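Local structure of MrsD protein (Bacillus sp., 1P3Y) at residues 27-32 / 56-61; 119-124 / 174-179. The protein catalyses the oxidative decarboxylation of the C-terminal cysteine residue of mersacidin to an aminoenethiol residue, using FAD as cofactor. All coordinates share one frame; numbering follows the deposited sequence.

In the fold
Interactions 1 and 2 lie in series along the chain: the first closes at residue 61, before the second opens at 119. Their centres are about 16 Å apart. Both belong to a Rossmann-type fold built on one parallel sheet. Helix 25-31 of interaction 1 and helix 173-183 of interaction 2 are neighbours on the same face of that sheet. Tyr-30 packs on Asp-174 and Leu-177, and Phe-31 on Ala-176 and Leu-177, so the two contacts touch through these side chains. Interaction 1 leads out to strand 61-63, the outermost on its side within this chain, and to the subunit interface. Interaction 2 leads along strand 119-122 to a flavin. The FAD near each contact is a different copy.

Interaction 1 (27-32 / 56-61); sequences YLLYFK and SYFCDH. With FAD (flavin-adenine dinucleotide), chain B.
Leu-28 meets Phe-58 through its CB, CG and CD2 atoms. CB lies 3.5 Å from Phe-58 O, a van der Waals approach to the backbone. CD2 reaches on to Phe-58 CB at 3.8 Å, and the two side chains cross at about a right angle. The same methyl, Leu-28 CD2, also touches Cys-59 CB at 4.1 Å. This one methyl thus touches two consecutive loop residues. Leu-28 is buried, and its side chain also packs on Ile-13 of the central strand 10-15.

Leu-29 comes next, at the more exposed side. Its CG is anti to the carbonyl carbon (chi1 -67°), and this carries the two methyls to the Phe-58 ring. CD1 approaches Phe-58 CD2 obliquely at 4.0 Å, while Leu-29 CD2 lies equally close to that ring carbon.

Helix 25-31 lies in the beta-alpha-beta crossover from strand 10-15 to the adjacent parallel strand 37-42 of the Rossmann-type fold. The loop packed on it carries the chain from helix 52-55 into strand 61-63, the outermost on its side within this chain. Phe-31 takes no part in the loop contact and packs on Ile-13 and on Ile-38 of strand 37-42. In the loop itself, Cys-59 rests on Val-40, and Asp-60 OD1 is hydrogen-bonded to Ile-38 N.

Phe-58 and the residues just before it also face other subunits. Ile-19 of a third subunit packs on both Phe-58 and Tyr-57. The Tyr-57 ring has a cation-pi contact with Lys-71 of a second subunit, and its OH lies 3.4 Å from the flavin methyl C7M of the chain B FAD.

Interaction 2 (119-124 / 174-179); sequences IFFPNM and DKALLA. With FAD (flavin-adenine dinucleotide), chain C.
The backbone oxygen of Asn-123 accepts a hydrogen bond from the flavin N3 of the chain C FAD. The N3 to Asn-123 O distance is 2.8 Å, with an angle of 153° at the hydrogen. Next along the chain, Met-124 CB sits 3.5 Å from the same flavin N3.

At the other end of this segment, strand 119-122 packs against helix 173-183. Their local axes come within 10.8 Å and run roughly antiparallel, at 152°. Phe-121 spans much of this gap. Its CG stands beside the backbone N (chi1 -75°), and the far end of the ring meets two alanines one helical turn apart. CE2 lies 3.7 Å from Ala-176 CB, and CZ lies 4.1 Å from Ala-179 CB. Both methyls approach the ring obliquely. Ile-119 extends its CD1 to Ala-179 O at 4.0 Å, a loose apolar-to-backbone contact.

Cys-86 of strand 84-90 touches both Ile-119 and Phe-121. On the opposite face, Phe-120 packs on Leu-95 of helix 92-99. The arrangement is that of a Rossmann-type fold: a buried parallel strand is covered by helices on both faces, and the loop after its C-terminal end binds the flavin.

Interaction 1 (27-32 / 56-61)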
# COMPACT_ATOMS: atom_id res chain seq x y z
N TYR A 27 -37.64 0.12 -5.76
CA TYR A 27 -38.25 1.34 -5.27
C TYR A 27 -37.76 2.50 -6.10
O TYR A 27 -38.54 3.31 -6.59
CB TYR A 27 -37.91 1.57 -3.79
CG TYR A 27 -38.45 0.49 -2.87
CD1 TYR A 27 -37.85 -0.78 -2.81
CD2 TYR A 27 -39.59 0.72 -2.10
CE1 TYR A 27 -38.37 -1.80 -1.98
CE2 TYR A 27 -40.13 -0.29 -1.28
CZ TYR A 27 -39.52 -1.53 -1.23
OH TYR A 27 -40.06 -2.51 -0.43
N LEU A 28 -36.44 2.56 -6.27
CA LEU A 28 -35.81 3.64 -7.01
C LEU A 28 -36.36 3.84 -8.42
O LEU A 28 -36.64 4.97 -8.82
CB LEU A 28 -34.29 3.40 -7.06
CG LEU A 28 -33.38 4.34 -6.24
CD1 LEU A 28 -33.91 4.50 -4.83
CD2 LEU A 28 -31.96 3.78 -6.20
N LEU A 29 -36.53 2.75 -9.17
CA LEU A 29 -37.03 2.83 -10.54
C LEU A 29 -38.51 3.18 -10.58
O LEU A 29 -38.99 3.89 -11.47
CB LEU A 29 -36.76 1.52 -11.30
CG LEU A 29 -35.27 1.22 -11.57
CD1 LEU A 29 -35.12 -0.16 -12.22
CD2 LEU A 29 -34.67 2.32 -12.45
N TYR A 30 -39.25 2.70 -9.59
CA TYR A 30 -40.67 2.97 -9.52
C TYR A 30 -40.94 4.44 -9.19
O TYR A 30 -41.89 5.03 -9.70
CB TYR A 30 -41.32 2.07 -8.47
CG TYR A 30 -42.81 2.27 -8.35
CD1 TYR A 30 -43.67 1.87 -9.38
CD2 TYR A 30 -43.35 2.89 -7.23
CE1 TYR A 30 -45.04 2.07 -9.29
CE2 TYR A 30 -44.73 3.11 -7.13
CZ TYR A 30 -45.56 2.70 -8.16
OH TYR A 30 -46.92 2.91 -8.05
N PHE A 31 -40.11 5.02 -8.33
CA PHE A 31 -40.27 6.41 -7.92
C PHE A 31 -39.79 7.41 -8.96
O PHE A 31 -40.11 8.60 -8.88
CB PHE A 31 -39.50 6.67 -6.62
CG PHE A 31 -40.02 5.90 -5.43
CD1 PHE A 31 -41.30 5.35 -5.43
CD2 PHE A 31 -39.22 5.73 -4.30
CE1 PHE A 31 -41.77 4.66 -4.32
CE2 PHE A 31 -39.69 5.04 -3.19
CZ PHE A 31 -40.97 4.50 -3.20
N LYS A 32 -38.99 6.94 -9.92
CA LYS A 32 -38.42 7.80 -10.96
C LYS A 32 -39.43 8.63 -11.75
O LYS A 32 -39.14 9.76 -12.13
CB LYS A 32 -37.58 6.96 -11.92
CG LYS A 32 -36.83 7.77 -12.97
CD LYS A 32 -35.47 7.15 -13.27
N SER A 56 -25.97 3.84 -8.46
CA SER A 56 -26.02 5.03 -9.30
C SER A 56 -26.67 4.77 -10.66
O SER A 56 -27.00 5.70 -11.40
CB SER A 56 -24.63 5.62 -9.51
OG SER A 56 -23.88 4.83 -10.42
N TYR A 57 -26.84 3.50 -11.01
CA TYR A 57 -27.49 3.18 -12.27
C TYR A 57 -29.02 3.32 -12.14
O TYR A 57 -29.74 3.24 -13.13
CB TYR A 57 -27.17 1.75 -12.69
CG TYR A 57 -25.72 1.51 -13.02
CD1 TYR A 57 -24.95 0.64 -12.26
CD2 TYR A 57 -25.11 2.19 -14.07
CE1 TYR A 57 -23.60 0.45 -12.53
CE2 TYR A 57 -23.76 1.99 -14.35
CZ TYR A 57 -23.01 1.12 -13.57
OH TYR A 57 -21.67 0.92 -13.84
N PHE A 58 -29.51 3.53 -10.92
CA PHE A 58 -30.94 3.62 -10.67
C PHE A 58 -31.41 4.93 -10.08
O PHE A 58 -32.53 5.01 -9.56
CB PHE A 58 -31.39 2.48 -9.74
CG PHE A 58 -30.87 1.13 -10.15
CD1 PHE A 58 -29.93 0.46 -9.37
CD2 PHE A 58 -31.33 0.51 -11.31
CE1 PHE A 58 -29.46 -0.80 -9.73
CE2 PHE A 58 -30.86 -0.76 -11.69
CZ PHE A 58 -29.92 -1.42 -10.90
N CYS A 59 -30.57 5.96 -10.15
CA CYS A 59 -30.94 7.25 -9.60
C CYS A 59 -30.02 8.30 -10.16
O CYS A 59 -29.11 7.98 -10.91
CB CYS A 59 -30.86 7.22 -8.07
SG CYS A 59 -29.20 7.08 -7.44
N ASP A 60 -30.24 9.56 -9.78
CA ASP A 60 -29.44 10.66 -10.31
C ASP A 60 -28.07 10.88 -9.69
O ASP A 60 -27.15 11.38 -10.36
CB ASP A 60 -30.25 11.95 -10.24
CG ASP A 60 -31.58 11.83 -10.98
OD1 ASP A 60 -32.63 12.10 -10.36
OD2 ASP A 60 -31.56 11.45 -12.17
N HIS A 61 -27.91 10.53 -8.42
CA HIS A 61 -26.63 10.73 -7.77
C HIS A 61 -26.63 10.00 -6.45
O HIS A 61 -27.66 9.91 -5.80
CB HIS A 61 -26.37 12.21 -7.53
CG HIS A 61 -24.99 12.50 -7.01
ND1 HIS A 61 -23.87 12.44 -7.80
CD2 HIS A 61 -24.56 12.80 -5.76
CE1 HIS A 61 -22.80 12.69 -7.07
NE2 HIS A 61 -23.19 12.92 -5.82
PA FAD B . -15.21 -10.35 -17.29
O1A FAD B . -15.85 -9.67 -16.09
O2A FAD B . -14.28 -11.52 -17.04
O5B FAD B . -14.36 -9.28 -18.20
C5B FAD B . -14.52 -7.83 -18.11
C4B FAD B . -13.46 -7.19 -17.22
O4B FAD B . -12.91 -8.17 -16.34
C3B FAD B . -12.26 -6.59 -17.97
O3B FAD B . -12.28 -5.20 -17.67
C2B FAD B . -11.09 -7.35 -17.42
O2B FAD B . -9.83 -6.75 -17.33
C1B FAD B . -11.58 -7.83 -16.05
N9A FAD B . -10.98 -9.06 -15.44
C8A FAD B . -11.09 -10.47 -15.79
N7A FAD B . -10.41 -11.28 -15.01
C5A FAD B . -9.79 -10.42 -14.05
C6A FAD B . -8.90 -10.64 -12.93
N6A FAD B . -8.49 -11.86 -12.55
N1A FAD B . -8.44 -9.50 -12.19
C2A FAD B . -8.82 -8.23 -12.53
N3A FAD B . -9.70 -7.92 -13.61
C4A FAD B . -10.11 -9.14 -14.31
N1 FAD B . -22.40 -7.08 -21.54
C2 FAD B . -23.39 -7.95 -21.99
O2 FAD B . -23.16 -8.74 -22.94
N3 FAD B . -24.65 -7.92 -21.37
C4 FAD B . -25.03 -7.05 -20.28
O4 FAD B . -26.23 -7.11 -19.80
C4X FAD B . -24.01 -6.21 -19.84
N5 FAD B . -24.33 -5.35 -18.74
C5X FAD B . -23.30 -4.50 -18.24
C6 FAD B . -23.56 -3.62 -17.15
C7 FAD B . -22.56 -2.72 -16.58
C7M FAD B . -22.96 -1.82 -15.38
C8 FAD B . -21.21 -2.73 -17.19
C8M FAD B . -20.07 -1.86 -16.70
C9 FAD B . -20.90 -3.57 -18.27
C9A FAD B . -21.90 -4.46 -18.83
N10 FAD B . -21.70 -5.41 -19.99
C10 FAD B . -22.72 -6.25 -20.47
C1' FAD B . -20.40 -5.42 -20.59
C2' FAD B . -19.49 -6.53 -20.22
O2' FAD B . -19.25 -6.45 -18.74
C3' FAD B . -18.17 -6.40 -20.90
O3' FAD B . -18.23 -6.83 -22.27
C4' FAD B . -17.02 -7.19 -20.22
O4' FAD B . -15.79 -6.90 -20.96
C5' FAD B . -17.20 -8.69 -20.19
O5' FAD B . -17.94 -9.09 -19.03
P FAD B . -17.91 -10.58 -18.49
O1P FAD B . -18.78 -10.59 -17.31
O2P FAD B . -18.27 -11.51 -19.62
O3P FAD B . -16.34 -10.88 -18.24

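Interaction 2 (119-124 / 174-179)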
# COMPACT_ATOMS: atom_id res chain seq x y z
N ILE A 119 -39.24 10.68 6.85
CA ILE A 119 -40.09 9.49 6.91
C ILE A 119 -39.17 8.27 6.89
O ILE A 119 -38.33 8.14 6.00
CB ILE A 119 -41.10 9.43 5.72
CG1 ILE A 119 -41.66 8.02 5.60
CG2 ILE A 119 -40.42 9.82 4.44
CD1 ILE A 119 -42.69 7.86 4.52
N PHE A 120 -39.34 7.38 7.88
CA PHE A 120 -38.54 6.16 8.01
C PHE A 120 -39.27 4.89 7.62
O PHE A 120 -40.45 4.73 7.92
CB PHE A 120 -38.10 5.97 9.46
CG PHE A 120 -37.21 7.04 9.98
CD1 PHE A 120 -37.73 8.28 10.34
CD2 PHE A 120 -35.83 6.80 10.11
CE1 PHE A 120 -36.89 9.28 10.84
CE2 PHE A 120 -34.98 7.78 10.60
CZ PHE A 120 -35.51 9.03 10.97
N PHE A 121 -38.56 3.98 6.97
CA PHE A 121 -39.13 2.69 6.60
C PHE A 121 -38.28 1.60 7.25
O PHE A 121 -37.46 0.97 6.60
CB PHE A 121 -39.12 2.48 5.08
CG PHE A 121 -40.16 3.27 4.35
CD1 PHE A 121 -39.98 4.63 4.10
CD2 PHE A 121 -41.32 2.64 3.89
CE1 PHE A 121 -40.93 5.36 3.38
CE2 PHE A 121 -42.28 3.35 3.16
CZ PHE A 121 -42.08 4.72 2.90
N PRO A 122 -38.46 1.37 8.56
CA PRO A 122 -37.69 0.35 9.28
C PRO A 122 -37.75 -1.03 8.67
O PRO A 122 -38.73 -1.42 8.03
CB PRO A 122 -38.30 0.38 10.68
CG PRO A 122 -38.72 1.79 10.83
CD PRO A 122 -39.34 2.11 9.49
N ASN A 123 -36.69 -1.79 8.90
CA ASN A 123 -36.55 -3.15 8.40
C ASN A 123 -35.46 -3.81 9.23
O ASN A 123 -34.34 -3.33 9.31
CB ASN A 123 -36.17 -3.12 6.92
CG ASN A 123 -35.90 -4.49 6.36
OD1 ASN A 123 -34.81 -5.03 6.53
ND2 ASN A 123 -36.90 -5.08 5.72
N MET A 124 -35.79 -4.92 9.88
CA MET A 124 -34.84 -5.61 10.72
C MET A 124 -35.37 -6.97 11.08
O MET A 124 -36.51 -7.33 10.74
CB MET A 124 -34.59 -4.81 12.01
CG MET A 124 -35.84 -4.67 12.90
SD MET A 124 -35.64 -3.32 14.09
CE MET A 124 -36.10 -1.92 13.08
N ASP A 174 -45.20 0.61 -4.55
CA ASP A 174 -46.45 1.36 -4.67
C ASP A 174 -47.02 1.81 -3.32
O ASP A 174 -47.41 2.96 -3.16
CB ASP A 174 -47.49 0.51 -5.42
CG ASP A 174 -47.58 -0.90 -4.89
OD1 ASP A 174 -46.52 -1.56 -4.77
OD2 ASP A 174 -48.71 -1.36 -4.60
N LYS A 175 -47.05 0.91 -2.34
CA LYS A 175 -47.55 1.29 -1.02
C LYS A 175 -46.64 2.40 -0.51
O LYS A 175 -47.11 3.47 -0.09
CB LYS A 175 -47.46 0.12 -0.03
CG LYS A 175 -47.90 -1.22 -0.54
CD LYS A 175 -49.39 -1.43 -0.42
CE LYS A 175 -49.72 -2.91 -0.64
NZ LYS A 175 -49.10 -3.44 -1.91
N ALA A 176 -45.33 2.13 -0.56
CA ALA A 176 -44.32 3.08 -0.10
C ALA A 176 -44.51 4.46 -0.73
O ALA A 176 -44.42 5.48 -0.04
CB ALA A 176 -42.94 2.54 -0.43
N LEU A 177 -44.76 4.49 -2.03
CA LEU A 177 -44.98 5.77 -2.71
C LEU A 177 -46.14 6.51 -2.05
O LEU A 177 -46.05 7.71 -1.74
CB LEU A 177 -45.27 5.55 -4.20
CG LEU A 177 -45.75 6.76 -5.02
CD1 LEU A 177 -44.80 7.94 -4.85
CD2 LEU A 177 -45.86 6.34 -6.49
N LEU A 178 -47.24 5.78 -1.82
CA LEU A 178 -48.42 6.36 -1.19
C LEU A 178 -48.07 6.92 0.19
O LEU A 178 -48.47 8.04 0.54
CB LEU A 178 -49.52 5.31 -1.07
CG LEU A 178 -50.02 4.72 -2.40
CD1 LEU A 178 -51.07 3.65 -2.12
CD2 LEU A 178 -50.61 5.82 -3.29
N ALA A 179 -47.31 6.15 0.96
CA ALA A 179 -46.90 6.59 2.29
C ALA A 179 -46.09 7.88 2.17
O ALA A 179 -46.23 8.78 3.01
CB ALA A 179 -46.09 5.50 2.97
PA FAD C . -23.24 2.12 9.61
O1A FAD C . -23.08 1.34 8.32
O2A FAD C . -22.83 3.58 9.63
O5B FAD C . -22.44 1.40 10.85
C5B FAD C . -21.97 0.02 10.83
C4B FAD C . -20.50 -0.08 10.44
O4B FAD C . -20.10 1.11 9.75
C3B FAD C . -19.53 -0.21 11.62
O3B FAD C . -18.90 -1.47 11.45
C2B FAD C . -18.65 0.99 11.48
O2B FAD C . -17.32 0.94 11.91
C1B FAD C . -18.74 1.34 10.00
N9A FAD C . -18.49 2.75 9.55
C8A FAD C . -19.27 3.98 9.73
N7A FAD C . -18.73 5.05 9.19
C5A FAD C . -17.52 4.58 8.60
C6A FAD C . -16.44 5.22 7.87
N6A FAD C . -16.44 6.53 7.57
N1A FAD C . -15.34 4.41 7.45
C2A FAD C . -15.28 3.07 7.72
N3A FAD C . -16.30 2.36 8.42
C4A FAD C . -17.38 3.26 8.83
N1 FAD C . -29.58 -4.04 11.16
C2 FAD C . -30.92 -3.67 11.15
O2 FAD C . -31.39 -2.93 12.05
N3 FAD C . -31.75 -4.14 10.12
C4 FAD C . -31.32 -5.00 9.03
O4 FAD C . -32.17 -5.39 8.14
C4X FAD C . -29.97 -5.34 9.06
N5 FAD C . -29.50 -6.17 7.99
C5X FAD C . -28.10 -6.50 7.98
C6 FAD C . -27.58 -7.32 6.94
C7 FAD C . -26.17 -7.70 6.85
C7M FAD C . -25.71 -8.59 5.66
C8 FAD C . -25.26 -7.21 7.91
C8M FAD C . -23.78 -7.52 7.95
C9 FAD C . -25.73 -6.40 8.96
C9A FAD C . -27.13 -6.02 9.04
N10 FAD C . -27.76 -5.17 10.11
C10 FAD C . -29.12 -4.84 10.12
C1' FAD C . -26.89 -4.69 11.15
C2' FAD C . -26.42 -3.29 11.05
O2' FAD C . -25.65 -3.15 9.77
C3' FAD C . -25.51 -2.95 12.17
O3' FAD C . -26.23 -2.68 13.40
C4' FAD C . -24.60 -1.71 11.91
O4' FAD C . -23.73 -1.55 13.07
C5' FAD C . -25.33 -0.41 11.70
O5' FAD C . -25.70 -0.24 10.32
P FAD C . -26.05 1.17 9.72
O1P FAD C . -26.36 0.94 8.30
O2P FAD C . -27.14 1.80 10.56
O3P FAD C . -24.76 2.09 10.04